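PDB 3LL3: gluconate kinase from Lactobacillus acidophilus, which probably phosphorylates a sugar or sugar acid such as gluconate, using ATP, and binds ATP and D-xylulose. Local coordinates for residues 53-57 with 221-225; 162-168 with 214-218. All blocks are in the same frame, centred on the assembly; numbering follows the deposited sequence.

Contact 1 (53-57 with 221-225); sequences FDAVQ and YVKKL
F53 turns the edge of its ring toward the face of Y221 in an offset edge-to-face (T-shaped) pair. The planes stand at 89°, nearly perpendicular, and the centroids lie 5.3 Å apart. The leading edge of F53 is CE1 and CZ, and CZ comes to 3.6 Å from Y221 CE1. F53 gets there because CG is anti to the backbone N (chi1 179°), which carries the ring off helix 49-65 toward the tyrosine. Q57, one turn later, reaches across to the second helix beside the ring pair. Its extended chain lays CG over one face of the F53 ring, 3.7 Å above the plane and toward the rim, and carries the amide to the edge of Y221. There NE2 sits in the plane of the tyrosine ring, 3.6 Å from Y221 CE1, with the amide set steeply against the ring. K224 runs alongside Q57 in the same direction, its CD 3.5 Å from Q57 NE2. L225 crosses the root of Q57 at about a right angle, CD2 packing 3.5 Å from Q57 CB. The contact is thus one of van der Waals packing and ring electrostatics. The short helical segments pass with their axes 11.5 Å apart, so side chains span the gap. Helix 157-166 packs against the contact through R164 and L165, the latter also touching L225. Further along helix 49-65, T64 OG1 hydrogen-bonds the carbonyl of L225, tying the two helices together a second time.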
ATOM      1  N   PHE A  53       3.420  28.884  32.765  1.00 33.27           N
ATOM      2  CA  PHE A  53       3.203  29.234  34.160  1.00 34.65           C
ATOM      3  C   PHE A  53       2.080  30.263  34.332  1.00 35.53           C
ATOM      4  O   PHE A  53       1.315  30.182  35.284  1.00 34.73           O
ATOM      5  CB  PHE A  53       4.483  29.732  34.832  1.00 35.86           C
ATOM      6  CG  PHE A  53       4.285  30.111  36.267  1.00 35.22           C
ATOM      7  CD1 PHE A  53       4.252  31.439  36.651  1.00 37.25           C
ATOM      8  CD2 PHE A  53       4.087  29.136  37.230  1.00 34.79           C
ATOM      9  CE1 PHE A  53       4.045  31.785  37.976  1.00 38.23           C
ATOM     10  CE2 PHE A  53       3.880  29.474  38.551  1.00 34.60           C
ATOM     11  CZ  PHE A  53       3.863  30.798  38.927  1.00 36.33           C
ATOM     12  N   ASP A  54       1.990  31.224  33.414  1.00 36.35           N
ATOM     13  CA  ASP A  54       0.870  32.165  33.400  1.00 36.80           C
ATOM     14  C   ASP A  54      -0.472  31.432  33.233  1.00 37.88           C
ATOM     15  O   ASP A  54      -1.442  31.726  33.932  1.00 38.70           O
ATOM     16  CB  ASP A  54       1.049  33.205  32.288  1.00 39.01           C
ATOM     17  CG  ASP A  54       2.146  34.232  32.599  1.00 43.07           C
ATOM     18  OD1 ASP A  54       2.712  34.211  33.717  1.00 44.46           O
ATOM     19  OD2 ASP A  54       2.440  35.072  31.725  1.00 44.04           O
ATOM     20  N   ALA A  55      -0.536  30.480  32.305  1.00 36.50           N
ATOM     21  CA  ALA A  55      -1.760  29.686  32.144  1.00 35.49           C
ATOM     22  C   ALA A  55      -2.087  28.971  33.453  1.00 34.14           C
ATOM     23  O   ALA A  55      -3.234  28.941  33.884  1.00 35.40           O
ATOM     24  CB  ALA A  55      -1.620  28.690  30.998  1.00 38.20           C
ATOM     25  N   VAL A  56      -1.064  28.428  34.101  1.00 33.17           N
ATOM     26  CA  VAL A  56      -1.226  27.720  35.367  1.00 34.60           C
ATOM     27  C   VAL A  56      -1.854  28.594  36.457  1.00 36.44           C
ATOM     28  O   VAL A  56      -2.771  28.153  37.152  1.00 35.59           O
ATOM     29  CB  VAL A  56       0.124  27.156  35.877  1.00 32.68           C
ATOM     30  CG1 VAL A  56       0.032  26.801  37.331  1.00 31.29           C
ATOM     31  CG2 VAL A  56       0.517  25.943  35.061  1.00 31.94           C
ATOM     32  N   GLN A  57      -1.371  29.825  36.613  1.00 33.55           N
ATOM     33  CA  GLN A  57      -1.937  30.709  37.635  1.00 35.58           C
ATOM     34  C   GLN A  57      -3.379  31.047  37.316  1.00 35.16           C
ATOM     35  O   GLN A  57      -4.218  31.140  38.201  1.00 36.28           O
ATOM     36  CB  GLN A  57      -1.176  32.025  37.718  1.00 36.32           C
ATOM     37  CG  GLN A  57       0.295  31.888  37.983  1.00 39.10           C
ATOM     38  CD  GLN A  57       0.980  33.233  37.902  1.00 39.66           C
ATOM     39  OE1 GLN A  57       1.773  33.482  36.998  1.00 43.96           O
ATOM     40  NE2 GLN A  57       0.639  34.121  38.819  1.00 40.72           N
ATOM     41  N   TYR A 221       2.033  34.109  45.501  1.00 42.59           N
ATOM     42  CA  TYR A 221       1.176  33.258  44.687  1.00 42.39           C
ATOM     43  C   TYR A 221      -0.017  32.720  45.459  1.00 42.71           C
ATOM     44  O   TYR A 221      -0.960  32.221  44.857  1.00 46.00           O
ATOM     45  CB  TYR A 221       1.987  32.133  44.037  1.00 40.39           C
ATOM     46  CG  TYR A 221       2.979  32.667  43.050  1.00 39.66           C
ATOM     47  CD1 TYR A 221       2.555  33.239  41.862  1.00 41.19           C
ATOM     48  CD2 TYR A 221       4.337  32.639  43.319  1.00 38.93           C
ATOM     49  CE1 TYR A 221       3.460  33.757  40.959  1.00 40.06           C
ATOM     50  CE2 TYR A 221       5.249  33.150  42.423  1.00 41.03           C
ATOM     51  CZ  TYR A 221       4.808  33.709  41.245  1.00 40.21           C
ATOM     52  OH  TYR A 221       5.717  34.228  40.348  1.00 40.17           O
ATOM     53  N   VAL A 222       0.004  32.840  46.784  1.00 43.64           N
ATOM     54  CA  VAL A 222      -1.161  32.457  47.581  1.00 43.01           C
ATOM     55  C   VAL A 222      -2.307  33.398  47.267  1.00 45.51           C
ATOM     56  O   VAL A 222      -3.473  32.991  47.157  1.00 42.62           O
ATOM     57  CB  VAL A 222      -0.880  32.525  49.089  1.00 43.37           C
ATOM     58  CG1 VAL A 222      -2.187  32.507  49.869  1.00 40.61           C
ATOM     59  CG2 VAL A 222       0.019  31.370  49.506  1.00 44.41           C
ATOM     60  N   LYS A 223      -1.956  34.670  47.124  1.00 45.06           N
ATOM     61  CA  LYS A 223      -2.919  35.693  46.760  1.00 46.40           C
ATOM     62  C   LYS A 223      -3.346  35.511  45.308  1.00 44.63           C
ATOM     63  O   LYS A 223      -4.535  35.438  45.011  1.00 46.75           O
ATOM     64  CB  LYS A 223      -2.298  37.081  46.950  1.00 48.24           C
ATOM     65  CG  LYS A 223      -1.490  37.215  48.237  1.00 48.01           C
ATOM     66  CD  LYS A 223      -0.676  38.516  48.282  1.00 53.14           C
ATOM     67  CE  LYS A 223       0.038  38.674  49.631  1.00 55.38           C
ATOM     68  NZ  LYS A 223      -0.912  38.662  50.797  1.00 58.46           N
ATOM     69  N   LYS A 224      -2.370  35.435  44.407  1.00 44.40           N
ATOM     70  CA  LYS A 224      -2.651  35.416  42.977  1.00 43.29           C
ATOM     71  C   LYS A 224      -3.500  34.217  42.571  1.00 44.79           C
ATOM     72  O   LYS A 224      -4.296  34.311  41.641  1.00 46.22           O
ATOM     73  CB  LYS A 224      -1.357  35.419  42.154  1.00 44.23           C
ATOM     74  CG  LYS A 224      -0.552  36.713  42.230  1.00 45.47           C
ATOM     75  CD  LYS A 224       0.528  36.756  41.161  1.00 46.74           C
ATOM     76  CE  LYS A 224       1.536  37.876  41.428  1.00 46.41           C
ATOM     77  NZ  LYS A 224       2.438  38.124  40.262  1.00 50.00           N
ATOM     78  N   LEU A 225      -3.316  33.091  43.256  1.00 43.00           N
ATOM     79  CA  LEU A 225      -4.006  31.861  42.892  1.00 42.02           C
ATOM     80  C   LEU A 225      -5.361  31.726  43.599  1.00 41.40           C
ATOM     81  O   LEU A 225      -6.204  30.921  43.206  1.00 38.85           O
ATOM     82  CB  LEU A 225      -3.126  30.647  43.190  1.00 41.45           C
ATOM     83  CG  LEU A 225      -1.755  30.575  42.520  1.00 42.88           C
ATOM     84  CD1 LEU A 225      -1.247  29.151  42.577  1.00 40.06           C
ATOM     85  CD2 LEU A 225      -1.794  31.065  41.074  1.00 42.10           C
TER

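Contact 2 (162-168 with 214-218); sequences IFRLTGK and IFPIK
L165 and K218 join the end of helix 157-166 to the start of helix 219-225: K218 N, at the N-cap position, donates to L165 O at 2.9 Å, nearly straight at 168°. I217 CA adds a CA-H...O contact to the same oxygen at 3.5 Å. A second hydrogen bond across the contact runs from K168 NZ to F215 O at 3.0 Å; the lysine chain, bent at its end (chi4 69°), brings the ammonium in tilted from the carbonyl plane. Within the helix end, T166 OG1 donates to I162 O, which also accepts T166 N from the opposite face, and takes K168 N at 3.0 Å, forming an ST turn. I214 CG2 is the hub of the packing, 4.0 Å from I162 CG2 and close to T166 CG2 and K168 CD; it also abuts the T166 hydroxyl. P216 follows a cis peptide bond, and its carbonyl oxygen abuts T166 CB. K218 CE packs 3.3 Å from R164 O. The carbonyls of R164 and L165, near the end of the helix, thus meet a lysine methylene and a backbone N-H respectively, and the positive charge of K218 nearby would probably suit the partial negative charge of a helix C-terminus.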
ATOM      1  N   ILE A 162       6.701  24.181  39.736  1.00 24.78           N
ATOM      2  CA  ILE A 162       6.767  24.052  41.178  1.00 27.13           C
ATOM      3  C   ILE A 162       7.834  24.984  41.770  1.00 29.50           C
ATOM      4  O   ILE A 162       7.694  25.473  42.888  1.00 29.55           O
ATOM      5  CB  ILE A 162       6.981  22.597  41.580  1.00 26.74           C
ATOM      6  CG1 ILE A 162       5.710  21.808  41.218  1.00 26.32           C
ATOM      7  CG2 ILE A 162       7.295  22.480  43.076  1.00 25.25           C
ATOM      8  CD1 ILE A 162       5.822  20.325  41.383  1.00 25.40           C
ATOM      9  N   PHE A 163       8.883  25.245  41.002  1.00 28.96           N
ATOM     10  CA  PHE A 163       9.953  26.104  41.484  1.00 29.88           C
ATOM     11  C   PHE A 163       9.433  27.528  41.598  1.00 32.10           C
ATOM     12  O   PHE A 163       9.685  28.216  42.590  1.00 32.02           O
ATOM     13  CB  PHE A 163      11.154  26.052  40.546  1.00 30.27           C
ATOM     14  CG  PHE A 163      12.245  27.019  40.909  1.00 32.95           C
ATOM     15  CD1 PHE A 163      12.879  26.937  42.138  1.00 32.26           C
ATOM     16  CD2 PHE A 163      12.641  28.005  40.016  1.00 35.40           C
ATOM     17  CE1 PHE A 163      13.896  27.826  42.480  1.00 38.14           C
ATOM     18  CE2 PHE A 163      13.670  28.903  40.350  1.00 37.14           C
ATOM     19  CZ  PHE A 163      14.290  28.810  41.580  1.00 38.75           C
ATOM     20  N   ARG A 164       8.688  27.963  40.589  1.00 30.11           N
ATOM     21  CA  ARG A 164       8.144  29.305  40.616  1.00 32.57           C
ATOM     22  C   ARG A 164       7.243  29.454  41.835  1.00 33.21           C
ATOM     23  O   ARG A 164       7.265  30.491  42.493  1.00 36.03           O
ATOM     24  CB  ARG A 164       7.387  29.623  39.328  1.00 32.94           C
ATOM     25  CG  ARG A 164       8.282  29.807  38.101  1.00 34.28           C
ATOM     26  CD  ARG A 164       9.014  31.154  38.110  1.00 35.49           C
ATOM     27  NE  ARG A 164       8.091  32.281  38.181  1.00 35.16           N
ATOM     28  CZ  ARG A 164       7.471  32.822  37.135  1.00 37.66           C
ATOM     29  NH1 ARG A 164       7.676  32.353  35.915  1.00 37.30           N
ATOM     30  NH2 ARG A 164       6.627  33.834  37.315  1.00 40.30           N
ATOM     31  N   LEU A 165       6.478  28.411  42.157  1.00 30.38           N
ATOM     32  CA  LEU A 165       5.522  28.491  43.269  1.00 31.89           C
ATOM     33  C   LEU A 165       6.128  28.427  44.682  1.00 33.77           C
ATOM     34  O   LEU A 165       5.607  29.061  45.608  1.00 33.83           O
ATOM     35  CB  LEU A 165       4.419  27.429  43.125  1.00 29.34           C
ATOM     36  CG  LEU A 165       3.454  27.630  41.962  1.00 28.97           C
ATOM     37  CD1 LEU A 165       2.561  26.388  41.792  1.00 27.71           C
ATOM     38  CD2 LEU A 165       2.603  28.874  42.165  1.00 30.85           C
ATOM     39  N   THR A 166       7.204  27.656  44.852  1.00 31.44           N
ATOM     40  CA  THR A 166       7.715  27.349  46.185  1.00 33.42           C
ATOM     41  C   THR A 166       9.184  27.681  46.373  1.00 34.12           C
ATOM     42  O   THR A 166       9.691  27.581  47.485  1.00 35.07           O
ATOM     43  CB  THR A 166       7.602  25.847  46.502  1.00 33.80           C
ATOM     44  OG1 THR A 166       8.492  25.113  45.645  1.00 31.14           O
ATOM     45  CG2 THR A 166       6.163  25.350  46.335  1.00 32.29           C
ATOM     46  N   GLY A 167       9.882  28.017  45.292  1.00 32.34           N
ATOM     47  CA  GLY A 167      11.314  28.236  45.372  1.00 32.01           C
ATOM     48  C   GLY A 167      12.101  26.944  45.570  1.00 36.01           C
ATOM     49  O   GLY A 167      13.301  26.977  45.826  1.00 33.53           O
ATOM     50  N   LYS A 168      11.432  25.800  45.444  1.00 34.41           N
ATOM     51  CA  LYS A 168      12.113  24.510  45.550  1.00 31.43           C
ATOM     52  C   LYS A 168      12.247  23.814  44.184  1.00 31.28           C
ATOM     53  O   LYS A 168      11.386  23.952  43.317  1.00 31.21           O
ATOM     54  CB  LYS A 168      11.414  23.617  46.575  1.00 33.80           C
ATOM     55  CG  LYS A 168      11.523  24.142  48.012  1.00 37.06           C
ATOM     56  CD  LYS A 168      10.890  23.207  49.036  1.00 39.10           C
ATOM     57  CE  LYS A 168      11.336  23.572  50.456  1.00 43.09           C
ATOM     58  NZ  LYS A 168      10.772  24.876  50.921  1.00 41.51           N
ATOM     59  N   ILE A 214       5.349  19.581  48.787  1.00 30.59           N
ATOM     60  CA  ILE A 214       6.310  20.654  48.607  1.00 30.21           C
ATOM     61  C   ILE A 214       5.715  21.930  49.212  1.00 36.65           C
ATOM     62  O   ILE A 214       4.734  22.466  48.692  1.00 35.05           O
ATOM     63  CB  ILE A 214       6.603  20.909  47.132  1.00 31.00           C
ATOM     64  CG1 ILE A 214       6.800  19.590  46.357  1.00 30.46           C
ATOM     65  CG2 ILE A 214       7.825  21.811  46.995  1.00 32.65           C
ATOM     66  CD1 ILE A 214       7.872  18.689  46.908  1.00 30.38           C
ATOM     67  N   PHE A 215       6.321  22.402  50.306  1.00 38.03           N
ATOM     68  CA  PHE A 215       5.750  23.444  51.151  1.00 39.84           C
ATOM     69  C   PHE A 215       6.861  24.403  51.572  1.00 43.62           C
ATOM     70  O   PHE A 215       8.013  23.984  51.722  1.00 45.67           O
ATOM     71  CB  PHE A 215       5.144  22.786  52.399  1.00 43.91           C
ATOM     72  CG  PHE A 215       4.103  23.624  53.109  1.00 46.72           C
ATOM     73  CD1 PHE A 215       2.793  23.685  52.640  1.00 43.57           C
ATOM     74  CD2 PHE A 215       4.426  24.327  54.271  1.00 48.47           C
ATOM     75  CE1 PHE A 215       1.830  24.449  53.304  1.00 44.66           C
ATOM     76  CE2 PHE A 215       3.460  25.090  54.943  1.00 46.87           C
ATOM     77  CZ  PHE A 215       2.169  25.154  54.460  1.00 45.76           C
ATOM     78  N   PRO A 216       6.536  25.695  51.748  1.00 41.92           N
ATOM     79  CA  PRO A 216       5.233  26.305  51.485  1.00 40.35           C
ATOM     80  C   PRO A 216       5.200  26.974  50.129  1.00 37.55           C
ATOM     81  O   PRO A 216       6.236  27.144  49.505  1.00 36.59           O
ATOM     82  CB  PRO A 216       5.136  27.401  52.558  1.00 41.89           C
ATOM     83  CG  PRO A 216       6.462  27.375  53.319  1.00 43.57           C
ATOM     84  CD  PRO A 216       7.420  26.631  52.460  1.00 43.99           C
ATOM     85  N   ILE A 217       4.007  27.363  49.697  1.00 36.49           N
ATOM     86  CA  ILE A 217       3.848  28.207  48.527  1.00 35.61           C
ATOM     87  C   ILE A 217       4.159  29.639  48.943  1.00 38.72           C
ATOM     88  O   ILE A 217       3.859  30.036  50.075  1.00 38.08           O
ATOM     89  CB  ILE A 217       2.403  28.132  48.001  1.00 37.30           C
ATOM     90  CG1 ILE A 217       2.084  26.709  47.526  1.00 35.74           C
ATOM     91  CG2 ILE A 217       2.174  29.145  46.889  1.00 36.52           C
ATOM     92  CD1 ILE A 217       0.645  26.512  47.072  1.00 34.60           C
ATOM     93  N   LYS A 218       4.771  30.406  48.046  1.00 37.13           N
ATOM     94  CA  LYS A 218       5.146  31.787  48.348  1.00 40.30           C
ATOM     95  C   LYS A 218       3.904  32.675  48.477  1.00 41.04           C
ATOM     96  O   LYS A 218       2.978  32.562  47.668  1.00 37.43           O
ATOM     97  CB  LYS A 218       6.104  32.323  47.282  1.00 39.07           C
ATOM     98  CG  LYS A 218       7.430  31.568  47.217  1.00 39.31           C
ATOM     99  CD  LYS A 218       8.515  32.360  46.477  1.00 48.05           C
ATOM    100  CE  LYS A 218       8.279  32.395  44.965  1.00 49.02           C
ATOM    101  NZ  LYS A 218       9.259  33.284  44.253  1.00 49.29           N
TER
HETATM  102  O   HOH W   1      11.106  30.914  42.521  1.00 37.86           O

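Contact 2 is nested within the chain loop closed by contact 1, and their centres are about 12 Å apart. K218 leads straight into helix 219-225, so 214-218 delivers the helix that carries Y221 and L225. Helix 157-166 joins the two: R164 NH2 lies 3.2 Å from Y221 OH, a probable hydrogen bond, and 3.4 Å from F53 CE1, while L165 CD2 packs 3.9 Å from F53 CE2 and 3.8 Å from Y221 CB. Together they fasten three helices beside the edge strand 213-214 of the N-terminal domain's mixed sheet. Both contacts lie away from the xylulose and ATP pockets, as packing within the actin-like fold.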